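Local coordinates for peptidoglycan-recognition protein SA (Drosophila melanogaster, PDB 1SXR), which binds peptidoglycan of Gram-positive bacteria and thereby activates the Toll pathway of insect innate immunity, at residues K17-H29 against Q59-D73. Sequence-based numbering, arbitrary orientation.
Sequences KRQWGGKPSLGLH and QNMQAYHQNELDFND
Gln62 grips the backbone of Lys23 with both ends of its amide: OE1 accepts from Lys23 N at 2.9 Å, from the plane of the carbonyl, at a lone pair, and NE2 gives one hydrogen to Lys23 O. Gln62 NE2 gives its other hydrogen to Asp73 OD1 (2.8 Å), which fixes the rotation of the amide. With CG anti to its backbone N (chi1 -174°) and the chain extended, Gln62 reaches straight from helix 50-67 into the loop. One turn on, Gln66 NE2 divides its hydrogens between Pro24 O (3.1 Å) and Asn72 O, both in the amide plane. Asn72 O also accepts from Leu26 N (2.8 Å), while Leu26 CG lies 3.7 Å from Gln66 NE2. One turn back, Gln59 NE2 meets Trp20 O almost straight (2.9 Å, 177°). The indole, anchored through NE1 to Glu88 O, passes alongside Gln59, its plane turned only 15° from the amide. Lys17 folds its chain back, and NZ makes a salt bridge to Asp73 OD2 (2.8 Å, syn lone pair) and a hydrogen bond to Lys23 O. A Schellman motif at Gly21 closes the short, weakly bonded helix 17-20. Three glutamines on successive turns thus bond the backbone at Trp20, Lys23 and Pro24, and the Asp73 carboxylate, with Lys17 at OD2 and Gln62 at OD1, probably stays ionised; together they tie segment 17-29 to 61-64 and 71-76, ranges inferred to bind peptidoglycan.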
loop_
_atom_site.group_PDB
_atom_site.type_symbol
_atom_site.label_atom_id
_atom_site.label_comp_id
_atom_site.label_asym_id
_atom_site.label_seq_id
_atom_site.Cartn_x
_atom_site.Cartn_y
_atom_site.Cartn_z
ATOM N N LYS A 17 8.776 9.039 6.426
ATOM C CA LYS A 17 9.938 8.151 6.503
ATOM C C LYS A 17 10.832 8.486 7.713
ATOM O O LYS A 17 11.168 7.614 8.510
ATOM C CB LYS A 17 10.700 8.247 5.162
ATOM C CG LYS A 17 11.830 7.278 4.936
ATOM C CD LYS A 17 11.376 5.904 4.518
ATOM C CE LYS A 17 10.859 5.860 3.086
ATOM N NZ LYS A 17 11.842 6.405 2.069
ATOM N N ARG A 18 11.186 9.762 7.877
ATOM C CA ARG A 18 11.977 10.229 9.036
ATOM C C ARG A 18 11.374 9.856 10.391
ATOM O O ARG A 18 12.099 9.523 11.344
ATOM C CB ARG A 18 12.118 11.757 8.957
ATOM C CG ARG A 18 12.234 12.480 10.307
ATOM C CD ARG A 18 12.212 14.013 10.221
ATOM N NE ARG A 18 13.111 14.480 9.169
ATOM C CZ ARG A 18 13.116 15.706 8.647
ATOM N NH1 ARG A 18 12.266 16.632 9.079
ATOM N NH2 ARG A 18 13.975 16.003 7.683
ATOM N N GLN A 19 10.057 9.920 10.483
ATOM C CA GLN A 19 9.383 9.688 11.741
ATOM C C GLN A 19 9.432 8.235 12.162
ATOM O O GLN A 19 9.305 7.943 13.339
ATOM C CB GLN A 19 7.937 10.159 11.666
ATOM C CG GLN A 19 7.791 11.656 11.448
ATOM C CD GLN A 19 6.342 12.051 11.395
ATOM O OE1 GLN A 19 5.755 12.131 10.319
ATOM N NE2 GLN A 19 5.746 12.290 12.569
ATOM N N TRP A 20 9.593 7.325 11.199
ATOM C CA TRP A 20 9.811 5.912 11.563
ATOM C C TRP A 20 11.236 5.434 11.409
ATOM O O TRP A 20 11.537 4.246 11.597
ATOM C CB TRP A 20 8.808 4.943 10.913
ATOM C CG TRP A 20 8.675 4.917 9.402
ATOM C CD1 TRP A 20 7.734 5.559 8.650
ATOM C CD2 TRP A 20 9.422 4.095 8.470
ATOM N NE1 TRP A 20 7.877 5.239 7.316
ATOM C CE2 TRP A 20 8.894 4.337 7.180
ATOM C CE3 TRP A 20 10.500 3.198 8.593
ATOM C CZ2 TRP A 20 9.408 3.714 6.015
ATOM C CZ3 TRP A 20 11.013 2.583 7.424
ATOM C CH2 TRP A 20 10.467 2.852 6.166
ATOM N N GLY A 21 12.143 6.350 11.095
ATOM C CA GLY A 21 13.559 5.982 11.034
ATOM C C GLY A 21 13.972 5.360 9.711
ATOM O O GLY A 21 14.995 4.664 9.618
ATOM N N GLY A 22 13.165 5.589 8.696
ATOM C CA GLY A 22 13.425 4.996 7.378
ATOM C C GLY A 22 14.512 5.744 6.628
ATOM O O GLY A 22 14.796 6.927 6.916
ATOM N N LYS A 23 15.116 5.054 5.669
ATOM C CA LYS A 23 16.209 5.592 4.852
ATOM C C LYS A 23 15.662 6.181 3.556
ATOM O O LYS A 23 14.550 5.867 3.138
ATOM C CB LYS A 23 17.206 4.479 4.490
ATOM C CG LYS A 23 17.911 3.929 5.719
ATOM C CD LYS A 23 19.002 2.928 5.408
ATOM C CE LYS A 23 19.913 2.786 6.627
ATOM N NZ LYS A 23 20.550 1.438 6.764
ATOM N N PRO A 24 16.435 7.037 2.896
ATOM C CA PRO A 24 15.995 7.584 1.615
ATOM C C PRO A 24 15.814 6.510 0.544
ATOM O O PRO A 24 16.449 5.458 0.611
ATOM C CB PRO A 24 17.156 8.516 1.213
ATOM C CG PRO A 24 17.810 8.833 2.529
ATOM C CD PRO A 24 17.755 7.555 3.314
ATOM N N SER A 25 14.964 6.799 -0.433
ATOM C CA SER A 25 14.946 6.000 -1.647
ATOM C C SER A 25 16.310 6.010 -2.333
ATOM O O SER A 25 17.084 6.989 -2.226
ATOM C CB SER A 25 13.882 6.536 -2.599
ATOM O OG SER A 25 13.971 5.911 -3.871
ATOM N N LEU A 26 16.603 4.913 -3.024
ATOM C CA LEU A 26 17.821 4.804 -3.817
ATOM C C LEU A 26 17.634 5.377 -5.214
ATOM O O LEU A 26 18.587 5.422 -6.005
ATOM C CB LEU A 26 18.297 3.346 -3.896
ATOM C CG LEU A 26 18.638 2.762 -2.527
ATOM C CD1 LEU A 26 18.815 1.272 -2.610
ATOM C CD2 LEU A 26 19.875 3.440 -1.951
ATOM N N GLY A 27 16.413 5.784 -5.544
ATOM C CA GLY A 27 16.151 6.355 -6.870
ATOM C C GLY A 27 14.692 6.714 -7.036
ATOM O O GLY A 27 13.810 5.865 -7.010
ATOM N N LEU A 28 14.436 7.991 -7.244
ATOM C CA LEU A 28 13.061 8.462 -7.290
ATOM C C LEU A 28 12.547 8.401 -8.719
ATOM O O LEU A 28 13.213 8.868 -9.651
ATOM C CB LEU A 28 12.972 9.895 -6.747
ATOM C CG LEU A 28 13.383 10.027 -5.281
ATOM C CD1 LEU A 28 13.685 11.484 -4.911
ATOM C CD2 LEU A 28 12.306 9.452 -4.345
ATOM N N HIS A 29 11.363 7.829 -8.891
ATOM C CA HIS A 29 10.699 7.792 -10.195
ATOM C C HIS A 29 9.302 8.339 -10.021
ATOM O O HIS A 29 8.490 7.797 -9.266
ATOM C CB HIS A 29 10.709 6.376 -10.772
ATOM C CG HIS A 29 12.085 5.901 -11.119
ATOM N ND1 HIS A 29 12.707 6.205 -12.311
ATOM C CD2 HIS A 29 12.983 5.182 -10.399
ATOM C CE1 HIS A 29 13.924 5.675 -12.318
ATOM N NE2 HIS A 29 14.119 5.060 -11.160
ATOM N N GLN A 59 11.784 -0.544 9.291
ATOM C CA GLN A 59 13.211 -0.384 8.941
ATOM C C GLN A 59 13.798 -1.645 8.312
ATOM O O GLN A 59 14.532 -1.583 7.305
ATOM C CB GLN A 59 14.039 0.037 10.165
ATOM C CG GLN A 59 13.689 1.455 10.647
ATOM C CD GLN A 59 14.210 1.691 12.035
ATOM O OE1 GLN A 59 15.139 1.012 12.479
ATOM N NE2 GLN A 59 13.635 2.648 12.729
ATOM N N ASN A 60 13.488 -2.786 8.906
ATOM C CA ASN A 60 14.025 -4.041 8.369
ATOM C C ASN A 60 13.293 -4.499 7.110
ATOM O O ASN A 60 13.904 -5.097 6.199
ATOM C CB ASN A 60 14.042 -5.084 9.469
ATOM C CG ASN A 60 15.093 -4.771 10.506
ATOM O OD1 ASN A 60 16.248 -4.500 10.160
ATOM N ND2 ASN A 60 14.700 -4.766 11.764
ATOM N N MET A 61 11.995 -4.193 7.017
ATOM C CA MET A 61 11.315 -4.472 5.752
ATOM C C MET A 61 11.946 -3.651 4.617
ATOM O O MET A 61 12.170 -4.144 3.510
ATOM C CB MET A 61 9.810 -4.172 5.865
ATOM C CG MET A 61 9.064 -4.632 4.646
ATOM S SD MET A 61 7.301 -4.274 4.736
ATOM C CE MET A 61 6.926 -4.606 6.438
ATOM N N GLN A 62 12.171 -2.366 4.861
ATOM C CA GLN A 62 12.882 -1.538 3.900
ATOM C C GLN A 62 14.268 -2.091 3.507
ATOM O O GLN A 62 14.614 -2.111 2.323
ATOM C CB GLN A 62 12.990 -0.092 4.413
ATOM C CG GLN A 62 13.597 0.818 3.356
ATOM C CD GLN A 62 13.845 2.200 3.884
ATOM O OE1 GLN A 62 14.377 2.366 4.986
ATOM N NE2 GLN A 62 13.469 3.194 3.100
ATOM N N ALA A 63 15.036 -2.533 4.497
ATOM C CA ALA A 63 16.342 -3.151 4.252
ATOM C C ALA A 63 16.203 -4.381 3.378
ATOM O O ALA A 63 16.997 -4.602 2.464
ATOM C CB ALA A 63 16.981 -3.522 5.572
ATOM N N TYR A 64 15.231 -5.225 3.670
ATOM C CA TYR A 64 15.011 -6.399 2.824
ATOM C C TYR A 64 14.642 -5.960 1.392
ATOM O O TYR A 64 15.192 -6.436 0.404
ATOM C CB TYR A 64 13.895 -7.248 3.450
ATOM C CG TYR A 64 13.501 -8.462 2.659
ATOM C CD1 TYR A 64 14.408 -9.456 2.351
ATOM C CD2 TYR A 64 12.185 -8.612 2.253
ATOM C CE1 TYR A 64 13.989 -10.593 1.616
ATOM C CE2 TYR A 64 11.768 -9.706 1.550
ATOM C CZ TYR A 64 12.666 -10.683 1.224
ATOM O OH TYR A 64 12.187 -11.769 0.493
ATOM N N HIS A 65 13.713 -5.032 1.256
ATOM C CA HIS A 65 13.322 -4.613 -0.080
ATOM C C HIS A 65 14.445 -3.941 -0.866
ATOM O O HIS A 65 14.621 -4.223 -2.047
ATOM C CB HIS A 65 12.126 -3.666 0.021
ATOM C CG HIS A 65 10.861 -4.368 0.381
ATOM N ND1 HIS A 65 9.611 -3.784 0.273
ATOM C CD2 HIS A 65 10.656 -5.635 0.812
ATOM C CE1 HIS A 65 8.693 -4.662 0.650
ATOM N NE2 HIS A 65 9.299 -5.795 0.974
ATOM N N GLN A 66 15.183 -3.042 -0.228
ATOM C CA GLN A 66 16.276 -2.337 -0.901
ATOM C C GLN A 66 17.482 -3.208 -1.184
ATOM O O GLN A 66 18.055 -3.117 -2.279
ATOM C CB GLN A 66 16.719 -1.120 -0.082
ATOM C CG GLN A 66 15.716 0.019 -0.175
ATOM C CD GLN A 66 16.177 1.262 0.605
ATOM O OE1 GLN A 66 16.748 1.131 1.696
ATOM N NE2 GLN A 66 15.926 2.450 0.044
ATOM N N ASN A 67 17.871 -4.045 -0.223
ATOM C CA ASN A 67 19.166 -4.723 -0.309
ATOM C C ASN A 67 19.101 -6.170 -0.733
ATOM O O ASN A 67 20.148 -6.747 -1.088
ATOM C CB ASN A 67 19.895 -4.608 1.021
ATOM C CG ASN A 67 20.127 -3.163 1.429
ATOM O OD1 ASN A 67 20.232 -2.278 0.586
ATOM N ND2 ASN A 67 20.184 -2.922 2.717
ATOM N N GLU A 68 17.914 -6.775 -0.680
ATOM C CA GLU A 68 17.758 -8.153 -1.133
ATOM C C GLU A 68 16.880 -8.244 -2.365
ATOM O O GLU A 68 17.140 -9.040 -3.272
ATOM C CB GLU A 68 17.229 -9.059 -0.028
ATOM C CG GLU A 68 18.213 -9.239 1.125
ATOM C CD GLU A 68 19.538 -9.857 0.689
ATOM O OE1 GLU A 68 19.529 -10.782 -0.161
ATOM O OE2 GLU A 68 20.587 -9.425 1.222
ATOM N N LEU A 69 15.831 -7.435 -2.418
ATOM C CA LEU A 69 14.926 -7.506 -3.567
ATOM C C LEU A 69 15.305 -6.495 -4.640
ATOM O O LEU A 69 14.719 -6.488 -5.724
ATOM C CB LEU A 69 13.479 -7.299 -3.128
ATOM C CG LEU A 69 12.929 -8.306 -2.119
ATOM C CD1 LEU A 69 11.468 -8.070 -1.898
ATOM C CD2 LEU A 69 13.202 -9.742 -2.633
ATOM N N ASP A 70 16.283 -5.642 -4.336
ATOM C CA ASP A 70 16.828 -4.687 -5.303
ATOM C C ASP A 70 15.824 -3.621 -5.728
ATOM O O ASP A 70 15.878 -3.099 -6.851
ATOM C CB ASP A 70 17.371 -5.411 -6.549
ATOM C CG ASP A 70 18.502 -6.350 -6.218
ATOM O OD1 ASP A 70 19.223 -6.100 -5.227
ATOM O OD2 ASP A 70 18.747 -7.369 -6.888
ATOM N N PHE A 71 14.901 -3.286 -4.832
ATOM C CA PHE A 71 13.975 -2.190 -5.071
ATOM C C PHE A 71 14.610 -0.875 -4.589
ATOM O O PHE A 71 15.567 -0.879 -3.807
ATOM C CB PHE A 71 12.680 -2.389 -4.287
ATOM C CG PHE A 71 11.934 -3.636 -4.617
ATOM C CD1 PHE A 71 12.100 -4.266 -5.843
ATOM C CD2 PHE A 71 11.001 -4.141 -3.711
ATOM C CE1 PHE A 71 11.387 -5.423 -6.138
ATOM C CE2 PHE A 71 10.282 -5.300 -3.992
ATOM C CZ PHE A 71 10.486 -5.928 -5.199
ATOM N N ASN A 72 14.045 0.243 -5.030
ATOM C CA ASN A 72 14.601 1.542 -4.655
ATOM C C ASN A 72 14.177 1.931 -3.244
ATOM O O ASN A 72 14.843 2.728 -2.597
ATOM C CB ASN A 72 14.181 2.616 -5.660
ATOM C CG ASN A 72 14.975 2.519 -6.944
ATOM O OD1 ASN A 72 16.165 2.225 -6.908
ATOM N ND2 ASN A 72 14.306 2.702 -8.074
ATOM N N ASP A 73 13.087 1.338 -2.765
ATOM C CA ASP A 73 12.524 1.709 -1.461
ATOM C C ASP A 73 11.595 0.562 -1.035
ATOM O O ASP A 73 11.391 -0.415 -1.793
ATOM C CB ASP A 73 11.748 3.022 -1.600
ATOM C CG ASP A 73 11.691 3.815 -0.324
ATOM O OD1 ASP A 73 11.891 3.234 0.763
ATOM O OD2 ASP A 73 11.378 5.037 -0.324
HETATM O O HOH W 1 20.029 -0.219 4.334
HETATM O O HOH W 2 16.464 3.899 -10.437
#